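Local atomic coordinates of development-specific protein S (Myxococcus xanthus, PDB entry 1NPS), a protein that assembles on the surface of myxospores in the presence of calcium ions, its N-terminal domain binding two of them. Residues A1-F6 with V16-G21; N22-Q27 with D55-D60; N36-V41 with E69-L74; K48-Q53 with R82-P87. One frame throughout, in Å; residues are numbered along the deposited sequence.

Interaction 1: A1-F6 with V16-G21; sequences ANITVF and VDLPPG
Ile3 and Leu18 form a hydrogen-bonded antiparallel pair, with Ile3 N at 3.2 Å from Leu18 O and Leu18 N at 2.9 Å from Ile3 O. The two bonds are unlike: Leu18 N meets the Ile3 carbonyl almost head-on, whereas Ile3 N sits 36° above the plane of the Leu18 carbonyl. Val5 and Val16 form the next such pair, Val5 N reaching Val16 O at 3.1 Å. These pairs make a beta hairpin of strands 3-6 and 15-18 in the first Greek key motif of this N-terminal beta/gamma-crystallin domain.

Between them lies the non-hydrogen-bonded pair Thr4 and Asp17, whose side chains run alongside each other on the outer face. Thr4 OG1 donates to Asp17 OD1 at 2.7 Å; chi1 of -46° turns the hydroxyl opposite the carbonyl carbon, and the same Asp17 OD1 also lies 3.1 Å from Thr4 CG2. Trading Thr4 for a valine would probably cost Asp17 OD1 this donor and leave the carboxylate freer to turn.

Apolar contacts occupy the other face, where Ile3 CG1 meets Leu18 CB at 3.8 Å. Val5 CG1 stands 4.3 Å from Leu18 CD1. Ile3 and Leu18 both go on to touch Val83 of the second sheet. At the open end of the hairpin, Asn2 OD1 rests 3.3 Å from Pro19 CA.

Chemically, then, the hairpin is two-sided: a hydroxyl-carboxylate bond toward the outside, and aliphatic carbons turned into the sandwich.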
loop_
_atom_site.group_PDB
_atom_site.type_symbol
_atom_site.label_atom_id
_atom_site.label_comp_id
_atom_site.label_asym_id
_atom_site.label_seq_id
_atom_site.Cartn_x
_atom_site.Cartn_y
_atom_site.Cartn_z
ATOM N N ALA A 1 -4.331 -11.609 -6.170
ATOM C CA ALA A 1 -4.691 -10.587 -7.187
ATOM C C ALA A 1 -4.343 -9.180 -6.717
ATOM O O ALA A 1 -3.242 -8.694 -6.968
ATOM C CB ALA A 1 -6.178 -10.677 -7.517
ATOM N N ASN A 2 -5.252 -8.539 -5.989
ATOM C CA ASN A 2 -4.995 -7.172 -5.539
ATOM C C ASN A 2 -4.883 -7.049 -4.042
ATOM O O ASN A 2 -5.319 -7.925 -3.303
ATOM C CB ASN A 2 -6.118 -6.220 -5.967
ATOM C CG ASN A 2 -6.786 -6.637 -7.246
ATOM O OD1 ASN A 2 -6.129 -6.844 -8.266
ATOM N ND2 ASN A 2 -8.105 -6.786 -7.195
ATOM N N ILE A 3 -4.222 -5.978 -3.619
ATOM C CA ILE A 3 -4.101 -5.651 -2.213
ATOM C C ILE A 3 -5.169 -4.555 -2.039
ATOM O O ILE A 3 -5.546 -3.896 -3.014
ATOM C CB ILE A 3 -2.701 -5.050 -1.860
ATOM C CG1 ILE A 3 -2.471 -3.741 -2.627
ATOM C CG2 ILE A 3 -1.578 -6.065 -2.143
ATOM C CD1 ILE A 3 -1.561 -2.763 -1.909
ATOM N N THR A 4 -5.668 -4.367 -0.824
ATOM C CA THR A 4 -6.650 -3.315 -0.586
ATOM C C THR A 4 -6.071 -2.419 0.516
ATOM O O THR A 4 -5.630 -2.912 1.556
ATOM C CB THR A 4 -8.032 -3.886 -0.174
ATOM O OG1 THR A 4 -8.383 -4.970 -1.048
ATOM C CG2 THR A 4 -9.094 -2.823 -0.306
ATOM N N VAL A 5 -5.935 -1.132 0.214
ATOM C CA VAL A 5 -5.401 -0.163 1.162
ATOM C C VAL A 5 -6.520 0.621 1.831
ATOM O O VAL A 5 -7.463 1.062 1.164
ATOM C CB VAL A 5 -4.405 0.800 0.469
ATOM C CG1 VAL A 5 -3.217 0.007 -0.091
ATOM C CG2 VAL A 5 -5.096 1.582 -0.644
ATOM N N PHE A 6 -6.380 0.849 3.135
ATOM C CA PHE A 6 -7.400 1.554 3.916
ATOM C C PHE A 6 -6.895 2.862 4.515
ATOM O O PHE A 6 -5.703 2.995 4.833
ATOM C CB PHE A 6 -7.922 0.647 5.040
ATOM C CG PHE A 6 -8.641 -0.576 4.548
ATOM C CD1 PHE A 6 -7.932 -1.724 4.202
ATOM C CD2 PHE A 6 -10.030 -0.572 4.402
ATOM C CE1 PHE A 6 -8.590 -2.852 3.718
ATOM C CE2 PHE A 6 -10.691 -1.685 3.924
ATOM C CZ PHE A 6 -9.969 -2.831 3.576
ATOM N N VAL A 16 -9.371 1.210 -1.374
ATOM C CA VAL A 16 -9.093 1.140 -2.817
ATOM C C VAL A 16 -8.235 -0.088 -3.141
ATOM O O VAL A 16 -7.225 -0.334 -2.475
ATOM C CB VAL A 16 -8.288 2.408 -3.314
ATOM C CG1 VAL A 16 -7.841 2.239 -4.753
ATOM C CG2 VAL A 16 -9.111 3.687 -3.175
ATOM N N ASP A 17 -8.599 -0.819 -4.189
ATOM C CA ASP A 17 -7.845 -2.001 -4.614
ATOM C C ASP A 17 -6.706 -1.639 -5.565
ATOM O O ASP A 17 -6.851 -0.747 -6.387
ATOM C CB ASP A 17 -8.755 -2.998 -5.342
ATOM C CG ASP A 17 -9.744 -3.669 -4.426
ATOM O OD1 ASP A 17 -9.473 -3.754 -3.215
ATOM O OD2 ASP A 17 -10.792 -4.126 -4.928
ATOM N N LEU A 18 -5.567 -2.315 -5.429
ATOM C CA LEU A 18 -4.426 -2.074 -6.313
ATOM C C LEU A 18 -3.905 -3.372 -6.908
ATOM O O LEU A 18 -3.381 -4.217 -6.180
ATOM C CB LEU A 18 -3.267 -1.415 -5.563
ATOM C CG LEU A 18 -3.482 -0.005 -5.027
ATOM C CD1 LEU A 18 -2.253 0.429 -4.246
ATOM C CD2 LEU A 18 -3.766 0.927 -6.205
ATOM N N PRO A 19 -4.075 -3.575 -8.229
ATOM C CA PRO A 19 -3.562 -4.814 -8.803
ATOM C C PRO A 19 -2.034 -4.669 -8.904
ATOM O O PRO A 19 -1.478 -3.642 -8.508
ATOM C CB PRO A 19 -4.244 -4.857 -10.176
ATOM C CG PRO A 19 -4.395 -3.446 -10.520
ATOM C CD PRO A 19 -4.830 -2.802 -9.230
ATOM N N PRO A 20 -1.336 -5.726 -9.345
ATOM C CA PRO A 20 0.117 -5.656 -9.471
ATOM C C PRO A 20 0.538 -4.513 -10.385
ATOM O O PRO A 20 -0.101 -4.245 -11.407
ATOM C CB PRO A 20 0.469 -7.011 -10.083
ATOM C CG PRO A 20 -0.565 -7.910 -9.518
ATOM C CD PRO A 20 -1.820 -7.072 -9.690
ATOM N N GLY A 21 1.617 -3.850 -10.006
ATOM C CA GLY A 21 2.124 -2.744 -10.787
ATOM C C GLY A 21 2.932 -1.819 -9.911
ATOM O O GLY A 21 3.051 -2.030 -8.704
#

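Interaction 2: N22-Q27 with D55-D60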
loop_
_atom_site.group_PDB
_atom_site.type_symbol
_atom_site.label_atom_id
_atom_site.label_comp_id
_atom_site.label_asym_id
_atom_site.label_seq_id
_atom_site.Cartn_x
_atom_site.Cartn_y
_atom_site.Cartn_z
ATOM N N ASN A 22 3.443 -0.756 -10.508
ATOM C CA ASN A 22 4.235 0.226 -9.777
ATOM C C ASN A 22 3.426 1.508 -9.717
ATOM O O ASN A 22 2.879 1.947 -10.716
ATOM C CB ASN A 22 5.553 0.468 -10.500
ATOM C CG ASN A 22 6.247 -0.808 -10.854
ATOM O OD1 ASN A 22 6.557 -1.610 -9.983
ATOM N ND2 ASN A 22 6.490 -1.018 -12.144
ATOM N N TYR A 23 3.312 2.075 -8.523
ATOM C CA TYR A 23 2.524 3.289 -8.335
ATOM C C TYR A 23 3.270 4.440 -7.669
ATOM O O TYR A 23 3.634 4.354 -6.497
ATOM C CB TYR A 23 1.276 2.970 -7.506
ATOM C CG TYR A 23 0.457 1.841 -8.073
ATOM C CD1 TYR A 23 -0.480 2.079 -9.081
ATOM C CD2 TYR A 23 0.631 0.535 -7.624
ATOM C CE1 TYR A 23 -1.224 1.041 -9.630
ATOM C CE2 TYR A 23 -0.102 -0.511 -8.162
ATOM C CZ TYR A 23 -1.034 -0.255 -9.168
ATOM O OH TYR A 23 -1.775 -1.279 -9.710
ATOM N N THR A 24 3.465 5.523 -8.410
ATOM C CA THR A 24 4.114 6.708 -7.860
ATOM C C THR A 24 3.041 7.510 -7.113
ATOM O O THR A 24 1.852 7.138 -7.119
ATOM C CB THR A 24 4.723 7.602 -8.963
ATOM O OG1 THR A 24 3.680 8.131 -9.784
ATOM C CG2 THR A 24 5.713 6.809 -9.820
ATOM N N ARG A 25 3.468 8.588 -6.457
ATOM C CA ARG A 25 2.570 9.464 -5.702
ATOM C C ARG A 25 1.450 10.006 -6.587
ATOM O O ARG A 25 0.282 9.987 -6.207
ATOM C CB ARG A 25 3.363 10.615 -5.064
ATOM C CG ARG A 25 2.540 11.568 -4.233
ATOM C CD ARG A 25 3.415 12.622 -3.560
ATOM N NE ARG A 25 2.620 13.722 -3.004
ATOM C CZ ARG A 25 3.021 14.532 -2.023
ATOM N NH1 ARG A 25 4.222 14.380 -1.472
ATOM N NH2 ARG A 25 2.212 15.485 -1.578
ATOM N N ALA A 26 1.814 10.479 -7.772
ATOM C CA ALA A 26 0.837 11.014 -8.718
ATOM C C ALA A 26 -0.123 9.923 -9.234
ATOM O O ALA A 26 -1.308 10.186 -9.429
ATOM C CB ALA A 26 1.557 11.682 -9.879
ATOM N N GLN A 27 0.388 8.713 -9.455
ATOM C CA GLN A 27 -0.458 7.613 -9.934
ATOM C C GLN A 27 -1.428 7.164 -8.840
ATOM O O GLN A 27 -2.568 6.806 -9.120
ATOM C CB GLN A 27 0.391 6.438 -10.437
ATOM C CG GLN A 27 1.065 6.748 -11.748
ATOM C CD GLN A 27 2.087 5.722 -12.171
ATOM O OE1 GLN A 27 2.352 5.570 -13.360
ATOM N NE2 GLN A 27 2.694 5.046 -11.208
ATOM N N ASP A 55 8.291 9.246 -2.669
ATOM C CA ASP A 55 7.815 8.996 -4.023
ATOM C C ASP A 55 9.022 8.391 -4.763
ATOM O O ASP A 55 10.158 8.495 -4.300
ATOM C CB ASP A 55 7.408 10.335 -4.659
ATOM C CG ASP A 55 6.624 10.176 -5.964
ATOM O OD1 ASP A 55 6.256 9.039 -6.334
ATOM O OD2 ASP A 55 6.378 11.213 -6.617
ATOM N N GLY A 56 8.786 7.749 -5.897
ATOM C CA GLY A 56 9.896 7.180 -6.639
ATOM C C GLY A 56 10.474 5.899 -6.076
ATOM O O GLY A 56 11.642 5.569 -6.346
ATOM N N PHE A 57 9.695 5.189 -5.265
ATOM C CA PHE A 57 10.134 3.913 -4.713
ATOM C C PHE A 57 11.446 4.012 -3.926
ATOM O O PHE A 57 12.339 3.193 -4.076
ATOM C CB PHE A 57 10.247 2.882 -5.858
ATOM C CG PHE A 57 9.116 2.982 -6.860
ATOM C CD1 PHE A 57 7.826 2.600 -6.501
ATOM C CD2 PHE A 57 9.318 3.571 -8.104
ATOM C CE1 PHE A 57 6.748 2.813 -7.359
ATOM C CE2 PHE A 57 8.261 3.789 -8.965
ATOM C CZ PHE A 57 6.962 3.409 -8.588
ATOM N N ALA A 58 11.548 5.015 -3.071
ATOM C CA ALA A 58 12.751 5.196 -2.280
ATOM C C ALA A 58 12.400 5.513 -0.839
ATOM O O ALA A 58 11.241 5.769 -0.525
ATOM C CB ALA A 58 13.581 6.321 -2.867
ATOM N N GLY A 59 13.413 5.470 0.026
ATOM C CA GLY A 59 13.249 5.801 1.434
ATOM C C GLY A 59 13.019 4.632 2.361
ATOM O O GLY A 59 13.330 3.478 2.037
ATOM N N ASP A 60 12.539 4.933 3.561
ATOM C CA ASP A 60 12.228 3.874 4.502
ATOM C C ASP A 60 11.050 3.129 3.840
ATOM O O ASP A 60 10.270 3.718 3.084
ATOM C CB ASP A 60 11.830 4.466 5.860
ATOM C CG ASP A 60 11.849 3.434 6.987
ATOM O OD1 ASP A 60 12.249 2.264 6.756
ATOM O OD2 ASP A 60 11.455 3.806 8.118
#
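Phe57 presents its ring to residues 22-24, with the backbone N of Tyr23 in plane at its edge. The contact sits at the N-terminus of helix 25-30 and joins the first Greek key motif to the loop after strand 47-52 in the second. Three other atoms come to the ring obliquely: Asn22 CB and Thr24 CG2, each 3.8 Å from Phe57 CZ, and Tyr23 O, 3.6 Å from Phe57 CE1. The second flat group, the Asp55 carboxylate, is gripped on both faces. Arg25 N reaches Asp55 OD1 from one side at 2.8 Å, Gly56 N from the opposite side at 2.9 Å, so two backbone donors share one oxygen and should hold the carboxylate against turning.

Thr24 is the N-cap of the helix, its OG1 accepting a weak capping bond from Gln27 N, while Asp55 takes the N-H of Arg25 in the first turn, at a nearly straight 172°. The N-terminal end of the helix would probably stabilise the negative charge of Asp55. Asp55 CG lies opposite its own backbone N (chi1 -168°), which carries the carboxylate over to the helix.

Outside the two segments, Phe57 also rests on Arg82, whose NE is hydrogen-bonded to Asn22 OD1, and Phe57 N bonds to Ser80 OG. The Arg25 chain runs extended away from the contact, but its first carbon, Arg25 CB, stays 3.4 Å from Asp55 CG.

Interaction 3: N36-V41 with E69-L74; sequences NTISSV and EELGPL. With CA (calcium ion), chain B; CA (calcium ion), chain C.
Ile38 and Ser39, which pack against Leu71, belong to the calcium-binding signature of the beta/gamma-crystallins, N/D-N/D-X-X-S/T-S, all but the first residue of which lies in residues 36-41. The short segment serves both calcium ions of the domain. Asn36 OD1 binds one at 2.2 Å, a site that Gln53 and Ser79 share. Thr37 O binds the other at 2.1 Å, joined there by Ser39 OG, Tyr7 and Asn76.

Behind these ligands, residues 69-74 pack with no direct hydrogen bond across. Leu71 points toward residues 36-41, and its CD1 meets Ile38 CG2 at 3.8 Å; with Ile38 CG2 opposite the backbone N, that branch is the one turned to the leucine. Glu70 CA makes a C-H...O contact with Ser39 O at 3.5 Å. Ser39 and Ser40 form a classic beta bulge opposite Phe6, and the Ser40 hydroxyl bonds to Asn8 O and Phe11 N.

Two waters bridge the segments. One molecule accepts from Leu71 N at 2.6 Å and lies near Ser39 O. A second donates both its protons, to Ile38 O at 2.6 Å and to Leu74 O at 2.9 Å.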
loop_
_atom_site.group_PDB
_atom_site.type_symbol
_atom_site.label_atom_id
_atom_site.label_comp_id
_atom_site.label_asym_id
_atom_site.label_seq_id
_atom_site.Cartn_x
_atom_site.Cartn_y
_atom_site.Cartn_z
ATOM N N ASN A 36 0.348 9.973 1.871
ATOM C CA ASN A 36 0.476 9.725 3.311
ATOM C C ASN A 36 -0.879 9.558 4.014
ATOM O O ASN A 36 -1.176 10.297 4.963
ATOM C CB ASN A 36 1.247 10.869 4.011
ATOM C CG ASN A 36 2.644 11.123 3.433
ATOM O OD1 ASN A 36 3.267 10.255 2.826
ATOM N ND2 ASN A 36 3.150 12.335 3.662
ATOM N N THR A 37 -1.716 8.630 3.558
ATOM C CA THR A 37 -3.019 8.422 4.202
ATOM C C THR A 37 -3.283 6.971 4.585
ATOM O O THR A 37 -4.090 6.691 5.488
ATOM C CB THR A 37 -4.211 8.926 3.335
ATOM O OG1 THR A 37 -4.199 8.281 2.054
ATOM C CG2 THR A 37 -4.172 10.447 3.168
ATOM N N ILE A 38 -2.584 6.050 3.938
ATOM C CA ILE A 38 -2.752 4.626 4.196
ATOM C C ILE A 38 -2.409 4.245 5.637
ATOM O O ILE A 38 -1.384 4.651 6.176
ATOM C CB ILE A 38 -1.923 3.812 3.201
ATOM C CG1 ILE A 38 -2.439 4.085 1.788
ATOM C CG2 ILE A 38 -1.976 2.343 3.544
ATOM C CD1 ILE A 38 -1.670 3.368 0.722
ATOM N N SER A 39 -3.300 3.485 6.269
ATOM C CA SER A 39 -3.099 3.084 7.658
ATOM C C SER A 39 -3.215 1.574 7.883
ATOM O O SER A 39 -2.813 1.053 8.925
ATOM C CB SER A 39 -4.059 3.864 8.562
ATOM O OG SER A 39 -3.988 5.265 8.289
ATOM N N SER A 40 -3.751 0.866 6.902
ATOM C CA SER A 40 -3.859 -0.593 6.999
ATOM C C SER A 40 -4.006 -1.190 5.603
ATOM O O SER A 40 -4.421 -0.498 4.663
ATOM C CB SER A 40 -4.981 -1.036 7.964
ATOM O OG SER A 40 -6.286 -0.725 7.515
ATOM N N VAL A 41 -3.558 -2.433 5.440
ATOM C CA VAL A 41 -3.597 -3.095 4.149
ATOM C C VAL A 41 -3.919 -4.580 4.248
ATOM O O VAL A 41 -3.485 -5.269 5.175
ATOM C CB VAL A 41 -2.222 -2.987 3.440
ATOM C CG1 VAL A 41 -2.296 -3.575 2.037
ATOM C CG2 VAL A 41 -1.752 -1.539 3.388
ATOM N N GLU A 69 -3.100 -4.776 10.009
ATOM C CA GLU A 69 -4.059 -3.855 10.627
ATOM C C GLU A 69 -3.470 -2.473 10.909
ATOM O O GLU A 69 -4.200 -1.514 11.150
ATOM C CB GLU A 69 -4.572 -4.433 11.954
ATOM C CG GLU A 69 -3.498 -4.463 13.058
ATOM C CD GLU A 69 -4.063 -4.757 14.441
ATOM O OE1 GLU A 69 -4.313 -5.949 14.730
ATOM O OE2 GLU A 69 -4.240 -3.799 15.235
ATOM N N GLU A 70 -2.149 -2.406 10.995
ATOM C CA GLU A 70 -1.466 -1.151 11.251
ATOM C C GLU A 70 -0.107 -1.172 10.553
ATOM O O GLU A 70 0.385 -2.237 10.174
ATOM C CB GLU A 70 -1.338 -0.911 12.757
ATOM C CG GLU A 70 -0.372 -1.810 13.484
ATOM C CD GLU A 70 0.481 -1.034 14.481
ATOM O OE1 GLU A 70 0.391 0.223 14.520
ATOM O OE2 GLU A 70 1.258 -1.677 15.220
ATOM N N LEU A 71 0.514 -0.007 10.408
ATOM C CA LEU A 71 1.785 0.105 9.693
ATOM C C LEU A 71 2.918 0.751 10.489
ATOM O O LEU A 71 3.920 1.184 9.910
ATOM C CB LEU A 71 1.564 0.890 8.389
ATOM C CG LEU A 71 0.625 0.260 7.355
ATOM C CD1 LEU A 71 0.438 1.218 6.213
ATOM C CD2 LEU A 71 1.172 -1.075 6.859
ATOM N N GLY A 72 2.733 0.846 11.804
ATOM C CA GLY A 72 3.753 1.428 12.646
ATOM C C GLY A 72 4.251 2.770 12.151
ATOM O O GLY A 72 3.447 3.668 11.905
ATOM N N PRO A 73 5.568 2.908 11.915
ATOM C CA PRO A 73 6.188 4.158 11.442
ATOM C C PRO A 73 5.769 4.662 10.052
ATOM O O PRO A 73 5.896 5.846 9.763
ATOM C CB PRO A 73 7.689 3.855 11.544
ATOM C CG PRO A 73 7.746 2.366 11.286
ATOM C CD PRO A 73 6.578 1.848 12.094
ATOM N N LEU A 74 5.304 3.769 9.182
ATOM C CA LEU A 74 4.869 4.194 7.860
ATOM C C LEU A 74 3.388 4.590 7.812
ATOM O O LEU A 74 2.853 4.900 6.747
ATOM C CB LEU A 74 5.209 3.145 6.795
ATOM C CG LEU A 74 6.580 3.366 6.125
ATOM C CD1 LEU A 74 7.703 2.782 6.981
ATOM C CD2 LEU A 74 6.601 2.745 4.738
HETATM CA CA CA B . -4.545 6.823 7.551
HETATM CA CA CA C . 5.407 10.131 2.234
HETATM O O HOH W 1 0.703 5.647 4.916
HETATM O O HOH W 2 -0.841 2.105 10.877
HETATM O O HOH W 3 -5.353 8.181 7.626
HETATM O O HOH W 4 5.028 8.643 2.148
HETATM O O HOH W 5 6.079 11.614 1.670
HETATM O O HOH W 6 6.196 10.620 4.043
#

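Interaction 4: K48-Q53 with R82-P87; sequences KAILYQ and RVISVP. With CA (calcium ion), chain C.
Tyr52 and Arg82 cross obliquely, the arginine chain passing the edge of the ring: Arg82 CG lies near the ring plane, 3.7 Å from Tyr52 CE2, and Arg82 CD comes within 3.4 Å of Tyr52 OH. The guanidinium is turned only 18° from the ring plane. One of its faces receives Ile84 CD1, which also touches Ile50 CD1 at 3.7 Å. Replacing Tyr52 by an alanine would probably open a gap beside Arg82 CG and CD and allow the arginine chain to shift.

Farther along, Lys48 lies beside Ile84, and its CG meets Val86 CG2 at 3.7 Å, the two side chains crossing at about a right angle. A chi1 of 72°, with Lys48 CG between the backbone N and the carbonyl carbon, places that carbon against the valine; beyond it the chain extends, and NZ makes a salt bridge with Glu63.

Beneath these side chains runs the backbone pairing of strands 47-52 and 80-85, central neighbours in the four-stranded sheet of this beta/gamma-crystallin domain. Ile84 N bonds to Lys48 O at 2.7 Å, and Lys48 N to Ile84 O at 2.9 Å. Ile50 pairs with Arg82 in the same way, Ile50 N reaching Arg82 O at 3.0 Å. Between these pairs Ala49 and Val83 face the other way, into the sandwich, with Ala49 against Ile3 of the opposing sheet.

At Gln53 the chain turns a corner, and Gln53 O binds a calcium ion at 2.4 Å.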
loop_
_atom_site.group_PDB
_atom_site.type_symbol
_atom_site.label_atom_id
_atom_site.label_comp_id
_atom_site.label_asym_id
_atom_site.label_seq_id
_atom_site.Cartn_x
_atom_site.Cartn_y
_atom_site.Cartn_z
ATOM N N LYS A 48 2.233 -9.397 -2.946
ATOM C CA LYS A 48 2.884 -8.687 -1.846
ATOM C C LYS A 48 3.069 -7.234 -2.288
ATOM O O LYS A 48 2.970 -6.916 -3.480
ATOM C CB LYS A 48 4.244 -9.304 -1.496
ATOM C CG LYS A 48 5.337 -9.043 -2.513
ATOM C CD LYS A 48 6.691 -9.355 -1.908
ATOM C CE LYS A 48 7.828 -8.956 -2.827
ATOM N NZ LYS A 48 9.149 -9.292 -2.224
ATOM N N ALA A 49 3.315 -6.358 -1.324
ATOM C CA ALA A 49 3.498 -4.940 -1.594
ATOM C C ALA A 49 4.685 -4.381 -0.833
ATOM O O ALA A 49 5.033 -4.847 0.253
ATOM C CB ALA A 49 2.233 -4.157 -1.192
ATOM N N ILE A 50 5.308 -3.378 -1.428
ATOM C CA ILE A 50 6.415 -2.678 -0.787
ATOM C C ILE A 50 5.913 -1.240 -0.692
ATOM O O ILE A 50 5.598 -0.625 -1.716
ATOM C CB ILE A 50 7.723 -2.717 -1.603
ATOM C CG1 ILE A 50 8.100 -4.164 -1.927
ATOM C CG2 ILE A 50 8.848 -2.072 -0.777
ATOM C CD1 ILE A 50 9.268 -4.334 -2.895
ATOM N N LEU A 51 5.735 -0.753 0.533
ATOM C CA LEU A 51 5.257 0.608 0.761
ATOM C C LEU A 51 6.480 1.494 1.037
ATOM O O LEU A 51 7.359 1.122 1.813
ATOM C CB LEU A 51 4.278 0.629 1.936
ATOM C CG LEU A 51 3.250 -0.504 1.986
ATOM C CD1 LEU A 51 2.329 -0.283 3.171
ATOM C CD2 LEU A 51 2.457 -0.592 0.697
ATOM N N TYR A 52 6.559 2.629 0.357
ATOM C CA TYR A 52 7.693 3.548 0.481
ATOM C C TYR A 52 7.272 4.873 1.065
ATOM O O TYR A 52 6.203 5.384 0.748
ATOM C CB TYR A 52 8.320 3.812 -0.899
ATOM C CG TYR A 52 8.800 2.584 -1.635
ATOM C CD1 TYR A 52 10.091 2.107 -1.464
ATOM C CD2 TYR A 52 7.964 1.908 -2.518
ATOM C CE1 TYR A 52 10.536 0.988 -2.155
ATOM C CE2 TYR A 52 8.393 0.800 -3.207
ATOM C CZ TYR A 52 9.679 0.339 -3.023
ATOM O OH TYR A 52 10.090 -0.792 -3.689
ATOM N N GLN A 53 8.131 5.455 1.893
ATOM C CA GLN A 53 7.847 6.742 2.514
ATOM C C GLN A 53 8.026 7.883 1.519
ATOM O O GLN A 53 7.428 8.948 1.652
ATOM C CB GLN A 53 8.767 6.945 3.713
ATOM C CG GLN A 53 8.425 8.157 4.570
ATOM C CD GLN A 53 8.912 7.990 5.999
ATOM O OE1 GLN A 53 8.286 7.284 6.803
ATOM N NE2 GLN A 53 10.053 8.599 6.316
ATOM N N ARG A 82 4.765 -0.563 -4.802
ATOM C CA ARG A 82 5.012 -1.553 -5.858
ATOM C C ARG A 82 4.254 -2.810 -5.413
ATOM O O ARG A 82 4.472 -3.312 -4.309
ATOM C CB ARG A 82 6.508 -1.876 -6.008
ATOM C CG ARG A 82 7.379 -0.689 -6.439
ATOM C CD ARG A 82 8.813 -1.108 -6.775
ATOM N NE ARG A 82 8.819 -2.204 -7.739
ATOM C CZ ARG A 82 9.676 -3.220 -7.740
ATOM N NH1 ARG A 82 10.662 -3.279 -6.854
ATOM N NH2 ARG A 82 9.558 -4.169 -8.661
ATOM N N VAL A 83 3.274 -3.233 -6.195
ATOM C CA VAL A 83 2.501 -4.429 -5.868
ATOM C C VAL A 83 3.082 -5.518 -6.746
ATOM O O VAL A 83 3.099 -5.396 -7.964
ATOM C CB VAL A 83 0.992 -4.215 -6.128
ATOM C CG1 VAL A 83 0.201 -5.489 -5.801
ATOM C CG2 VAL A 83 0.490 -3.022 -5.286
ATOM N N ILE A 84 3.538 -6.597 -6.129
ATOM C CA ILE A 84 4.195 -7.647 -6.884
ATOM C C ILE A 84 3.588 -9.039 -6.755
ATOM O O ILE A 84 3.337 -9.495 -5.649
ATOM C CB ILE A 84 5.694 -7.698 -6.465
ATOM C CG1 ILE A 84 6.303 -6.289 -6.543
ATOM C CG2 ILE A 84 6.454 -8.655 -7.363
ATOM C CD1 ILE A 84 7.510 -6.077 -5.690
ATOM N N SER A 85 3.378 -9.707 -7.890
ATOM C CA SER A 85 2.839 -11.072 -7.938
ATOM C C SER A 85 3.878 -12.084 -7.452
ATOM O O SER A 85 4.996 -12.133 -7.959
ATOM C CB SER A 85 2.468 -11.462 -9.366
ATOM O OG SER A 85 1.597 -10.522 -9.948
ATOM N N VAL A 86 3.482 -12.918 -6.497
ATOM C CA VAL A 86 4.340 -13.954 -5.934
ATOM C C VAL A 86 3.501 -15.211 -6.137
ATOM O O VAL A 86 2.899 -15.720 -5.202
ATOM C CB VAL A 86 4.572 -13.716 -4.430
ATOM C CG1 VAL A 86 5.532 -14.745 -3.869
ATOM C CG2 VAL A 86 5.099 -12.311 -4.194
ATOM N N PRO A 87 3.460 -15.715 -7.382
ATOM C CA PRO A 87 2.731 -16.891 -7.877
ATOM C C PRO A 87 2.062 -17.839 -6.876
ATOM O O PRO A 87 0.836 -17.969 -6.887
ATOM C CB PRO A 87 3.769 -17.581 -8.748
ATOM C CG PRO A 87 4.407 -16.404 -9.427
ATOM C CD PRO A 87 4.565 -15.380 -8.306
HETATM CA CA CA C . 5.407 10.131 2.234
HETATM O O HOH W 4 5.028 8.643 2.148
HETATM O O HOH W 5 6.079 11.614 1.670
HETATM O O HOH W 6 6.196 10.620 4.043
#

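The four contacts cover the two sheets of a single beta/gamma-crystallin domain, their centres 9 to 15 Å apart. Interaction 1 comes first along the chain and closes before the others open; interactions 2, 3 and 4 interleave, each of the last two opening before its predecessor closes. Interactions 1 and 3 share the three-stranded sheet, where strands 3-6 and 40-42 are neighbours. Interactions 2 and 4 share the four-stranded one through strands 21-23 and 80-85. Because strand 21-23 of the first Greek key joins the sheet of the second, the two motifs are intertwined. Interactions 3 and 4 supply ligands to the same calcium ion, tying metal binding to both motifs.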